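Local coordinates for protein erythropoietin (Homo sapiens, PDB 1EER) that acts as a secreted hormone that binds and dimerises its receptor EPOR, activating JAK2 to regulate erythrocyte proliferation and differentiation, at residues P42-W51 with N147-Y156; L67-Q78 with V95-T106. The protein carries 5 engineered substitutions. All coordinates share one frame; numbering follows the deposited sequence.

In the fold
Erythropoietin is a four-helix-bundle cytokine built from helices 9-25, 56-82, 91-111 and 138-161, and the two contacts sample different layers of it. Contact 2 pairs helices 56-82 and 91-111 within the bundle. Contact 1 lays the crossover before helix 56-82, including the short helix 48-51, on helix 138-161. Along the chain, contact 2 is nested inside the loop that contact 1 closes. Their centres lie about 18 Å apart, yet they touch: Phe148 CZ is 3.4 Å from Leu67 N, and Pro42 N is 3.7 Å from Leu69 CG. Core and crossover are therefore continuous, and each contact also meets a chain of another protein, consistent with receptor binding.

Contact 1 of 2, residues P42-W51 with N147-Y156; sequences PDTKVNFYAW and NFLRGKLKLY
The long crossover between the first two helices of a four-helix-bundle cytokine is laid here along the last helix, with Thr44 meeting Asn147 and Phe148 at one end and Trp51 meeting Lys152 and Leu155 at the other. Leu155 is the apolar centre. Its CD1 lies over one face of the indole, 4.1 Å from the centroid of the five-membered ring and 18° off the normal, a CH-pi contact. The same methyl meets Val46 CG1 tip to tip at 3.6 Å and comes within 3.5 Å of Phe48 CE1. Lys152 CB, set by the backbone, lies 3.6 Å from Val46 CG2 and near Trp51 CH2. A chi1 of 69° puts CG between the backbone N and the carbonyl carbon, where the chain sets out toward Asp43, and the bend at chi3 (81°) brings CE to 3.3 Å from Asp43 O; NZ forms a salt bridge with Glu62 and shares a water with Lys45 O. Thr44 CG2 approaches the edge of the Phe148 ring, while the Pro42 and Phe148 side chains cross at about a right angle, with Pro42 CG 3.9 Å from Phe148 CD2.

No clear direct hydrogen bond crosses the interface; waters bridge the two segments. Where helix 138-161 widens into a pi-type turn, one water donates to Thr44 O and to Asn147 O and accepts from Lys152 N. Another donates to Thr44 OG1, which also bonds to the backbone of a chain of another protein, and accepts from Asn147 ND2. Arg150 fixes that amide side-on, NE and NH2 each donating to Asn147 OD1 at 3.0 Å.

Contact 2 of 2, residues L67-Q78 with V95-T106; sequences LALLSEAVLRGQ and VDKAVSGLRSLT
This is an antiparallel helix-helix contact in the interior of the bundle, with Val74 and Leu102 interlocked between helices 56-82 and 91-111. The axes of the two segments approach to 9.5 Å with 153° between their directions, and no direct hydrogen bond crosses, so apolar side chains carry the interface. Knobs-into-holes packing runs both ways. Val74 sits among Val95, Ala98, Val99 and Leu102; its CG1, anti to the backbone N (chi1 -171°), reaches Ala98 CB at 3.6 Å and also touches Val99 CG2, the two valines sliding past each other in opposite directions. In return Leu102 enters the hole made by Leu67, Leu70, Ser71 and Val74. Its two methyls part company there: CD1 meets Val74 CG2 tip to tip at 3.3 Å, closer than usual van der Waals contact and a sign of tight packing, whereas CD2 lies 3.6 Å from Leu67 CD1.

Nearer the solvent, Leu75 crosses Val99 at about a right angle, its CD2 placed 3.9 Å from Val99 CG1. Gln78 rests its CB on Val95 CG1 at 3.7 Å, and its extended chain then carries the amide alongside Val99 CG2. At the other end, a water joins Ser71 OG to Thr106 OG1. That threonine hydroxyl donates to Leu102 O at 2.8 Å, reaching it from the opposite face of the carbonyl plane to Thr106 N.

Val95 also touches Phe142, and Leu102 touches Tyr145, both on helix 138-161, and Leu105 touches Leu12 of helix 9-25. Such an antiparallel, interdigitated pair fits the second and third helices of the up-up-down-down four-helix cytokine fold.

Contact 1 of 2, residues P42-W51 with N147-Y156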
loop_
_atom_site.group_PDB
_atom_site.type_symbol
_atom_site.label_atom_id
_atom_site.label_comp_id
_atom_site.label_asym_id
_atom_site.label_seq_id
_atom_site.Cartn_x
_atom_site.Cartn_y
_atom_site.Cartn_z
ATOM N N PRO A 42 13.855 13.644 8.235
ATOM C CA PRO A 42 14.915 13.270 7.294
ATOM C C PRO A 42 14.665 13.867 5.907
ATOM O O PRO A 42 13.620 14.469 5.653
ATOM C CB PRO A 42 14.873 11.741 7.293
ATOM C CG PRO A 42 13.459 11.397 7.706
ATOM C CD PRO A 42 12.852 12.579 8.415
ATOM N N ASP A 43 15.638 13.724 5.021
ATOM C CA ASP A 43 15.476 14.215 3.665
ATOM C C ASP A 43 14.899 13.027 2.926
ATOM O O ASP A 43 15.399 11.915 3.078
ATOM C CB ASP A 43 16.826 14.589 3.052
ATOM C CG ASP A 43 16.688 15.170 1.652
ATOM O OD1 ASP A 43 15.611 15.021 1.036
ATOM O OD2 ASP A 43 17.656 15.783 1.167
ATOM N N THR A 44 13.848 13.241 2.142
ATOM C CA THR A 44 13.248 12.125 1.421
ATOM C C THR A 44 13.525 12.093 -0.080
ATOM O O THR A 44 13.150 11.136 -0.764
ATOM C CB THR A 44 11.722 12.073 1.639
ATOM O OG1 THR A 44 11.095 13.129 0.905
ATOM C CG2 THR A 44 11.396 12.219 3.116
ATOM N N LYS A 45 14.193 13.114 -0.602
ATOM C CA LYS A 45 14.456 13.124 -2.032
ATOM C C LYS A 45 15.426 12.039 -2.470
ATOM O O LYS A 45 16.361 11.674 -1.752
ATOM C CB LYS A 45 14.968 14.494 -2.482
ATOM C CG LYS A 45 16.384 14.844 -2.043
ATOM C CD LYS A 45 16.764 16.293 -2.418
ATOM C CE LYS A 45 18.192 16.330 -1.861
ATOM N NZ LYS A 45 18.956 17.567 -2.005
ATOM N N VAL A 46 15.174 11.499 -3.653
ATOM C CA VAL A 46 16.036 10.474 -4.220
ATOM C C VAL A 46 16.394 10.872 -5.652
ATOM O O VAL A 46 15.514 11.046 -6.500
ATOM C CB VAL A 46 15.344 9.074 -4.236
ATOM C CG1 VAL A 46 16.104 8.121 -5.152
ATOM C CG2 VAL A 46 15.283 8.500 -2.826
ATOM N N ASN A 47 17.683 11.051 -5.909
ATOM C CA ASN A 47 18.140 11.385 -7.252
ATOM C C ASN A 47 18.484 10.013 -7.826
ATOM O O ASN A 47 19.503 9.416 -7.466
ATOM C CB ASN A 47 19.375 12.288 -7.181
ATOM C CG ASN A 47 19.809 12.795 -8.545
ATOM O OD1 ASN A 47 20.615 12.158 -9.223
ATOM N ND2 ASN A 47 19.278 13.943 -8.950
ATOM N N PHE A 48 17.608 9.505 -8.691
ATOM C CA PHE A 48 17.789 8.182 -9.279
ATOM C C PHE A 48 19.112 8.005 -9.995
ATOM O O PHE A 48 19.661 6.899 -10.018
ATOM C CB PHE A 48 16.626 7.853 -10.217
ATOM C CG PHE A 48 15.450 7.253 -9.514
ATOM C CD1 PHE A 48 15.498 5.939 -9.053
ATOM C CD2 PHE A 48 14.311 8.011 -9.269
ATOM C CE1 PHE A 48 14.426 5.390 -8.352
ATOM C CE2 PHE A 48 13.230 7.473 -8.568
ATOM C CZ PHE A 48 13.286 6.160 -8.107
ATOM N N TYR A 49 19.630 9.090 -10.573
ATOM C CA TYR A 49 20.913 9.024 -11.256
ATOM C C TYR A 49 22.017 8.751 -10.228
ATOM O O TYR A 49 22.840 7.846 -10.403
ATOM C CB TYR A 49 21.208 10.337 -11.997
ATOM C CG TYR A 49 22.571 10.331 -12.644
ATOM C CD1 TYR A 49 22.821 9.542 -13.762
ATOM C CD2 TYR A 49 23.634 11.044 -12.094
ATOM C CE1 TYR A 49 24.096 9.449 -14.318
ATOM C CE2 TYR A 49 24.920 10.959 -12.645
ATOM C CZ TYR A 49 25.141 10.151 -13.759
ATOM O OH TYR A 49 26.405 10.019 -14.299
ATOM N N ALA A 50 22.034 9.531 -9.152
ATOM C CA ALA A 50 23.035 9.347 -8.111
ATOM C C ALA A 50 22.754 8.094 -7.274
ATOM O O ALA A 50 23.674 7.364 -6.900
ATOM C CB ALA A 50 23.071 10.564 -7.217
ATOM N N TRP A 51 21.476 7.850 -6.995
ATOM C CA TRP A 51 21.058 6.708 -6.194
ATOM C C TRP A 51 21.568 5.357 -6.709
ATOM O O TRP A 51 22.134 4.569 -5.947
ATOM C CB TRP A 51 19.526 6.690 -6.077
ATOM C CG TRP A 51 18.969 5.490 -5.346
ATOM C CD1 TRP A 51 18.554 4.315 -5.909
ATOM C CD2 TRP A 51 18.749 5.354 -3.926
ATOM N NE1 TRP A 51 18.090 3.459 -4.936
ATOM C CE2 TRP A 51 18.196 4.065 -3.710
ATOM C CE3 TRP A 51 18.964 6.192 -2.819
ATOM C CZ2 TRP A 51 17.852 3.588 -2.423
ATOM C CZ3 TRP A 51 18.620 5.718 -1.532
ATOM C CH2 TRP A 51 18.070 4.425 -1.354
ATOM N N ASN A 147 6.551 10.103 1.680
ATOM C CA ASN A 147 7.614 10.187 0.685
ATOM C C ASN A 147 8.808 9.318 1.059
ATOM O O ASN A 147 9.458 8.738 0.184
ATOM C CB ASN A 147 8.069 11.642 0.498
ATOM C CG ASN A 147 7.243 12.388 -0.544
ATOM O OD1 ASN A 147 6.515 11.786 -1.326
ATOM N ND2 ASN A 147 7.361 13.706 -0.553
ATOM N N PHE A 148 9.099 9.223 2.359
ATOM C CA PHE A 148 10.225 8.402 2.815
ATOM C C PHE A 148 9.988 6.894 2.651
ATOM O O PHE A 148 10.840 6.169 2.115
ATOM C CB PHE A 148 10.551 8.693 4.283
ATOM C CG PHE A 148 11.862 8.108 4.734
ATOM C CD1 PHE A 148 11.941 6.783 5.150
ATOM C CD2 PHE A 148 13.024 8.878 4.730
ATOM C CE1 PHE A 148 13.153 6.233 5.557
ATOM C CE2 PHE A 148 14.243 8.337 5.134
ATOM C CZ PHE A 148 14.308 7.011 5.549
ATOM N N LEU A 149 8.838 6.422 3.119
ATOM C CA LEU A 149 8.521 5.000 3.034
ATOM C C LEU A 149 8.317 4.553 1.590
ATOM O O LEU A 149 8.801 3.495 1.178
ATOM C CB LEU A 149 7.252 4.669 3.839
ATOM C CG LEU A 149 7.059 5.151 5.280
ATOM C CD1 LEU A 149 5.753 4.587 5.804
ATOM C CD2 LEU A 149 8.218 4.733 6.149
ATOM N N ARG A 150 7.598 5.364 0.822
ATOM C CA ARG A 150 7.318 5.013 -0.558
ATOM C C ARG A 150 8.510 5.294 -1.448
ATOM O O ARG A 150 8.562 4.831 -2.587
ATOM C CB ARG A 150 6.082 5.775 -1.050
ATOM C CG ARG A 150 6.371 7.118 -1.682
ATOM C CD ARG A 150 5.094 7.886 -1.928
ATOM N NE ARG A 150 5.363 9.232 -2.419
ATOM C CZ ARG A 150 4.814 9.757 -3.510
ATOM N NH1 ARG A 150 3.957 9.052 -4.235
ATOM N NH2 ARG A 150 5.133 10.988 -3.882
ATOM N N GLY A 151 9.479 6.028 -0.907
ATOM C CA GLY A 151 10.661 6.384 -1.669
ATOM C C GLY A 151 11.897 5.533 -1.444
ATOM O O GLY A 151 11.935 4.366 -1.826
ATOM N N LYS A 152 12.917 6.116 -0.822
ATOM C CA LYS A 152 14.154 5.393 -0.590
ATOM C C LYS A 152 13.970 4.130 0.245
ATOM O O LYS A 152 14.711 3.164 0.072
ATOM C CB LYS A 152 15.203 6.314 0.042
ATOM C CG LYS A 152 14.909 6.743 1.455
ATOM C CD LYS A 152 16.025 7.623 1.972
ATOM C CE LYS A 152 15.860 9.054 1.481
ATOM N NZ LYS A 152 17.168 9.719 1.235
ATOM N N LEU A 153 12.993 4.122 1.147
ATOM C CA LEU A 153 12.766 2.915 1.940
ATOM C C LEU A 153 12.355 1.796 0.988
ATOM O O LEU A 153 12.966 0.722 0.964
ATOM C CB LEU A 153 11.668 3.133 2.982
ATOM C CG LEU A 153 11.622 2.007 4.021
ATOM C CD1 LEU A 153 11.249 2.579 5.369
ATOM C CD2 LEU A 153 10.627 0.946 3.595
ATOM N N LYS A 154 11.326 2.058 0.190
ATOM C CA LYS A 154 10.856 1.071 -0.771
ATOM C C LYS A 154 11.990 0.693 -1.708
ATOM O O LYS A 154 12.216 -0.491 -1.964
ATOM C CB LYS A 154 9.666 1.616 -1.575
ATOM C CG LYS A 154 9.110 0.643 -2.603
ATOM C CD LYS A 154 8.903 -0.765 -2.026
ATOM C CE LYS A 154 7.715 -1.482 -2.681
ATOM N NZ LYS A 154 7.847 -2.967 -2.688
ATOM N N LEU A 155 12.711 1.699 -2.207
ATOM C CA LEU A 155 13.825 1.463 -3.122
ATOM C C LEU A 155 14.889 0.565 -2.504
ATOM O O LEU A 155 15.336 -0.402 -3.126
ATOM C CB LEU A 155 14.463 2.788 -3.551
ATOM C CG LEU A 155 13.681 3.616 -4.581
ATOM C CD1 LEU A 155 14.448 4.900 -4.878
ATOM C CD2 LEU A 155 13.451 2.813 -5.858
ATOM N N TYR A 156 15.301 0.889 -1.285
ATOM C CA TYR A 156 16.303 0.087 -0.606
ATOM C C TYR A 156 15.787 -1.353 -0.421
ATOM O O TYR A 156 16.475 -2.324 -0.758
ATOM C CB TYR A 156 16.636 0.702 0.756
ATOM C CG TYR A 156 17.364 -0.265 1.652
ATOM C CD1 TYR A 156 18.657 -0.680 1.340
ATOM C CD2 TYR A 156 16.741 -0.830 2.763
ATOM C CE1 TYR A 156 19.311 -1.636 2.098
ATOM C CE2 TYR A 156 17.391 -1.791 3.529
ATOM C CZ TYR A 156 18.675 -2.189 3.185
ATOM O OH TYR A 156 19.335 -3.153 3.906
HETATM O O HOH W 1 12.110 8.675 -0.043
HETATM O O HOH W 2 8.934 15.038 1.328
HETATM O O HOH W 3 18.444 9.599 -1.733
HETATM O O HOH W 4 17.713 0.450 -5.169
#

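Contact 2 of 2, residues L67-Q78 with V95-T106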
loop_
_atom_site.group_PDB
_atom_site.type_symbol
_atom_site.label_atom_id
_atom_site.label_comp_id
_atom_site.label_asym_id
_atom_site.label_seq_id
_atom_site.Cartn_x
_atom_site.Cartn_y
_atom_site.Cartn_z
ATOM N N LEU A 67 15.089 6.648 8.861
ATOM C CA LEU A 67 13.924 6.076 9.540
ATOM C C LEU A 67 13.973 6.357 11.038
ATOM O O LEU A 67 12.942 6.627 11.659
ATOM C CB LEU A 67 13.879 4.567 9.312
ATOM C CG LEU A 67 12.559 3.851 9.590
ATOM C CD1 LEU A 67 11.522 4.253 8.545
ATOM C CD2 LEU A 67 12.803 2.344 9.587
ATOM N N ALA A 68 15.177 6.286 11.607
ATOM C CA ALA A 68 15.374 6.555 13.028
ATOM C C ALA A 68 14.972 7.991 13.353
ATOM O O ALA A 68 14.263 8.241 14.322
ATOM C CB ALA A 68 16.830 6.319 13.398
ATOM N N LEU A 69 15.422 8.935 12.531
ATOM C CA LEU A 69 15.112 10.348 12.725
ATOM C C LEU A 69 13.612 10.548 12.593
ATOM O O LEU A 69 13.001 11.304 13.354
ATOM C CB LEU A 69 15.877 11.178 11.682
ATOM C CG LEU A 69 15.553 12.632 11.322
ATOM C CD1 LEU A 69 15.194 13.436 12.544
ATOM C CD2 LEU A 69 16.767 13.236 10.633
ATOM N N LEU A 70 13.031 9.848 11.620
ATOM C CA LEU A 70 11.598 9.889 11.346
ATOM C C LEU A 70 10.806 9.428 12.570
ATOM O O LEU A 70 9.824 10.059 12.968
ATOM C CB LEU A 70 11.269 8.985 10.147
ATOM C CG LEU A 70 10.444 9.548 8.975
ATOM C CD1 LEU A 70 9.927 8.401 8.119
ATOM C CD2 LEU A 70 9.275 10.384 9.476
ATOM N N SER A 71 11.229 8.316 13.159
ATOM C CA SER A 71 10.560 7.787 14.345
ATOM C C SER A 71 10.555 8.837 15.454
ATOM O O SER A 71 9.544 9.041 16.131
ATOM C CB SER A 71 11.275 6.528 14.842
ATOM O OG SER A 71 11.183 5.476 13.902
ATOM N N GLU A 72 11.691 9.503 15.633
ATOM C CA GLU A 72 11.815 10.527 16.664
ATOM C C GLU A 72 10.909 11.704 16.343
ATOM O O GLU A 72 10.322 12.309 17.246
ATOM C CB GLU A 72 13.261 11.020 16.768
ATOM C CG GLU A 72 14.288 9.942 17.063
ATOM C CD GLU A 72 15.715 10.460 16.959
ATOM O OE1 GLU A 72 15.960 11.606 17.388
ATOM O OE2 GLU A 72 16.590 9.728 16.447
ATOM N N ALA A 73 10.798 12.026 15.054
ATOM C CA ALA A 73 9.956 13.136 14.629
ATOM C C ALA A 73 8.496 12.832 14.945
ATOM O O ALA A 73 7.767 13.663 15.490
ATOM C CB ALA A 73 10.128 13.376 13.150
ATOM N N VAL A 74 8.072 11.623 14.611
ATOM C CA VAL A 74 6.700 11.214 14.860
ATOM C C VAL A 74 6.422 11.124 16.373
ATOM O O VAL A 74 5.379 11.581 16.853
ATOM C CB VAL A 74 6.420 9.858 14.158
ATOM C CG1 VAL A 74 4.937 9.521 14.217
ATOM C CG2 VAL A 74 6.882 9.932 12.706
ATOM N N LEU A 75 7.355 10.542 17.119
ATOM C CA LEU A 75 7.188 10.420 18.563
ATOM C C LEU A 75 7.003 11.812 19.156
ATOM O O LEU A 75 6.100 12.042 19.963
ATOM C CB LEU A 75 8.405 9.730 19.168
ATOM C CG LEU A 75 8.442 8.244 18.818
ATOM C CD1 LEU A 75 9.791 7.649 19.141
ATOM C CD2 LEU A 75 7.349 7.536 19.576
ATOM N N ARG A 76 7.851 12.750 18.745
ATOM C CA ARG A 76 7.739 14.120 19.229
ATOM C C ARG A 76 6.368 14.677 18.850
ATOM O O ARG A 76 5.716 15.347 19.642
ATOM C CB ARG A 76 8.843 14.992 18.629
ATOM C CG ARG A 76 9.712 15.696 19.671
ATOM C CD ARG A 76 9.100 17.023 20.110
ATOM N NE ARG A 76 8.391 16.908 21.382
ATOM C CZ ARG A 76 8.084 17.938 22.168
ATOM N NH1 ARG A 76 8.421 19.169 21.815
ATOM N NH2 ARG A 76 7.439 17.739 23.309
ATOM N N GLY A 77 5.925 14.391 17.632
ATOM C CA GLY A 77 4.629 14.876 17.205
ATOM C C GLY A 77 3.527 14.308 18.074
ATOM O O GLY A 77 2.543 14.981 18.382
ATOM N N GLN A 78 3.700 13.059 18.476
ATOM C CA GLN A 78 2.718 12.395 19.317
ATOM C C GLN A 78 2.602 13.071 20.689
ATOM O O GLN A 78 1.501 13.321 21.178
ATOM C CB GLN A 78 3.105 10.926 19.485
ATOM C CG GLN A 78 2.194 10.134 20.394
ATOM C CD GLN A 78 2.763 8.772 20.706
ATOM O OE1 GLN A 78 3.970 8.618 20.868
ATOM N NE2 GLN A 78 1.895 7.770 20.788
ATOM N N VAL A 95 -1.332 9.440 13.656
ATOM C CA VAL A 95 -0.084 9.486 14.420
ATOM C C VAL A 95 0.156 8.152 15.138
ATOM O O VAL A 95 1.281 7.660 15.202
ATOM C CB VAL A 95 -0.122 10.612 15.471
ATOM C CG1 VAL A 95 1.093 10.522 16.372
ATOM C CG2 VAL A 95 -0.168 11.973 14.780
ATOM N N ASP A 96 -0.914 7.578 15.678
ATOM C CA ASP A 96 -0.828 6.313 16.388
ATOM C C ASP A 96 -0.448 5.200 15.417
ATOM O O ASP A 96 0.296 4.282 15.764
ATOM C CB ASP A 96 -2.166 6.003 17.074
ATOM C CG ASP A 96 -2.361 6.794 18.376
ATOM O OD1 ASP A 96 -1.365 7.321 18.923
ATOM O OD2 ASP A 96 -3.515 6.885 18.847
ATOM N N LYS A 97 -0.955 5.281 14.195
ATOM C CA LYS A 97 -0.608 4.282 13.188
ATOM C C LYS A 97 0.860 4.467 12.755
ATOM O O LYS A 97 1.576 3.494 12.505
ATOM C CB LYS A 97 -1.523 4.422 11.966
ATOM C CG LYS A 97 -2.973 4.084 12.224
ATOM C CD LYS A 97 -3.870 4.835 11.267
ATOM C CE LYS A 97 -5.206 4.152 11.137
ATOM N NZ LYS A 97 -5.033 2.733 10.752
ATOM N N ALA A 98 1.295 5.723 12.669
ATOM C CA ALA A 98 2.660 6.056 12.269
ATOM C C ALA A 98 3.656 5.554 13.308
ATOM O O ALA A 98 4.668 4.936 12.967
ATOM C CB ALA A 98 2.797 7.570 12.094
ATOM N N VAL A 99 3.372 5.825 14.578
ATOM C CA VAL A 99 4.247 5.372 15.650
ATOM C C VAL A 99 4.284 3.843 15.606
ATOM O O VAL A 99 5.345 3.222 15.717
ATOM C CB VAL A 99 3.722 5.838 17.038
ATOM C CG1 VAL A 99 4.542 5.196 18.156
ATOM C CG2 VAL A 99 3.799 7.362 17.138
ATOM N N SER A 100 3.111 3.249 15.420
ATOM C CA SER A 100 2.968 1.803 15.362
ATOM C C SER A 100 3.649 1.234 14.125
ATOM O O SER A 100 4.401 0.256 14.207
ATOM C CB SER A 100 1.483 1.440 15.349
ATOM O OG SER A 100 1.306 0.076 15.021
ATOM N N GLY A 101 3.377 1.850 12.976
ATOM C CA GLY A 101 3.966 1.401 11.727
ATOM C C GLY A 101 5.480 1.536 11.687
ATOM O O GLY A 101 6.175 0.604 11.278
ATOM N N LEU A 102 5.990 2.696 12.110
ATOM C CA LEU A 102 7.431 2.945 12.119
ATOM C C LEU A 102 8.134 1.935 13.009
ATOM O O LEU A 102 9.244 1.495 12.717
ATOM C CB LEU A 102 7.731 4.376 12.593
ATOM C CG LEU A 102 7.610 5.454 11.504
ATOM C CD1 LEU A 102 7.802 6.834 12.100
ATOM C CD2 LEU A 102 8.648 5.205 10.423
ATOM N N ARG A 103 7.468 1.549 14.091
ATOM C CA ARG A 103 8.055 0.582 15.010
ATOM C C ARG A 103 8.202 -0.766 14.313
ATOM O O ARG A 103 9.224 -1.439 14.452
ATOM C CB ARG A 103 7.188 0.435 16.267
ATOM C CG ARG A 103 7.848 -0.385 17.377
ATOM C CD ARG A 103 6.868 -0.732 18.507
ATOM N NE ARG A 103 6.577 0.416 19.361
ATOM C CZ ARG A 103 5.396 1.014 19.430
ATOM N NH1 ARG A 103 4.387 0.573 18.694
ATOM N NH2 ARG A 103 5.227 2.069 20.212
ATOM N N SER A 104 7.183 -1.153 13.554
ATOM C CA SER A 104 7.219 -2.423 12.844
ATOM C C SER A 104 8.269 -2.389 11.735
ATOM O O SER A 104 9.060 -3.326 11.580
ATOM C CB SER A 104 5.843 -2.727 12.262
ATOM O OG SER A 104 4.882 -2.845 13.297
ATOM N N LEU A 105 8.287 -1.298 10.978
ATOM C CA LEU A 105 9.241 -1.150 9.888
ATOM C C LEU A 105 10.673 -1.209 10.400
ATOM O O LEU A 105 11.537 -1.814 9.763
ATOM C CB LEU A 105 8.987 0.169 9.146
ATOM C CG LEU A 105 7.638 0.197 8.419
ATOM C CD1 LEU A 105 7.302 1.618 7.990
ATOM C CD2 LEU A 105 7.697 -0.742 7.216
ATOM N N THR A 106 10.927 -0.585 11.549
ATOM C CA THR A 106 12.266 -0.598 12.144
ATOM C C THR A 106 12.733 -2.028 12.431
ATOM O O THR A 106 13.886 -2.386 12.169
ATOM C CB THR A 106 12.309 0.164 13.479
ATOM O OG1 THR A 106 11.939 1.531 13.270
ATOM C CG2 THR A 106 13.705 0.091 14.075
HETATM O O HOH W 5 13.493 3.524 13.298
#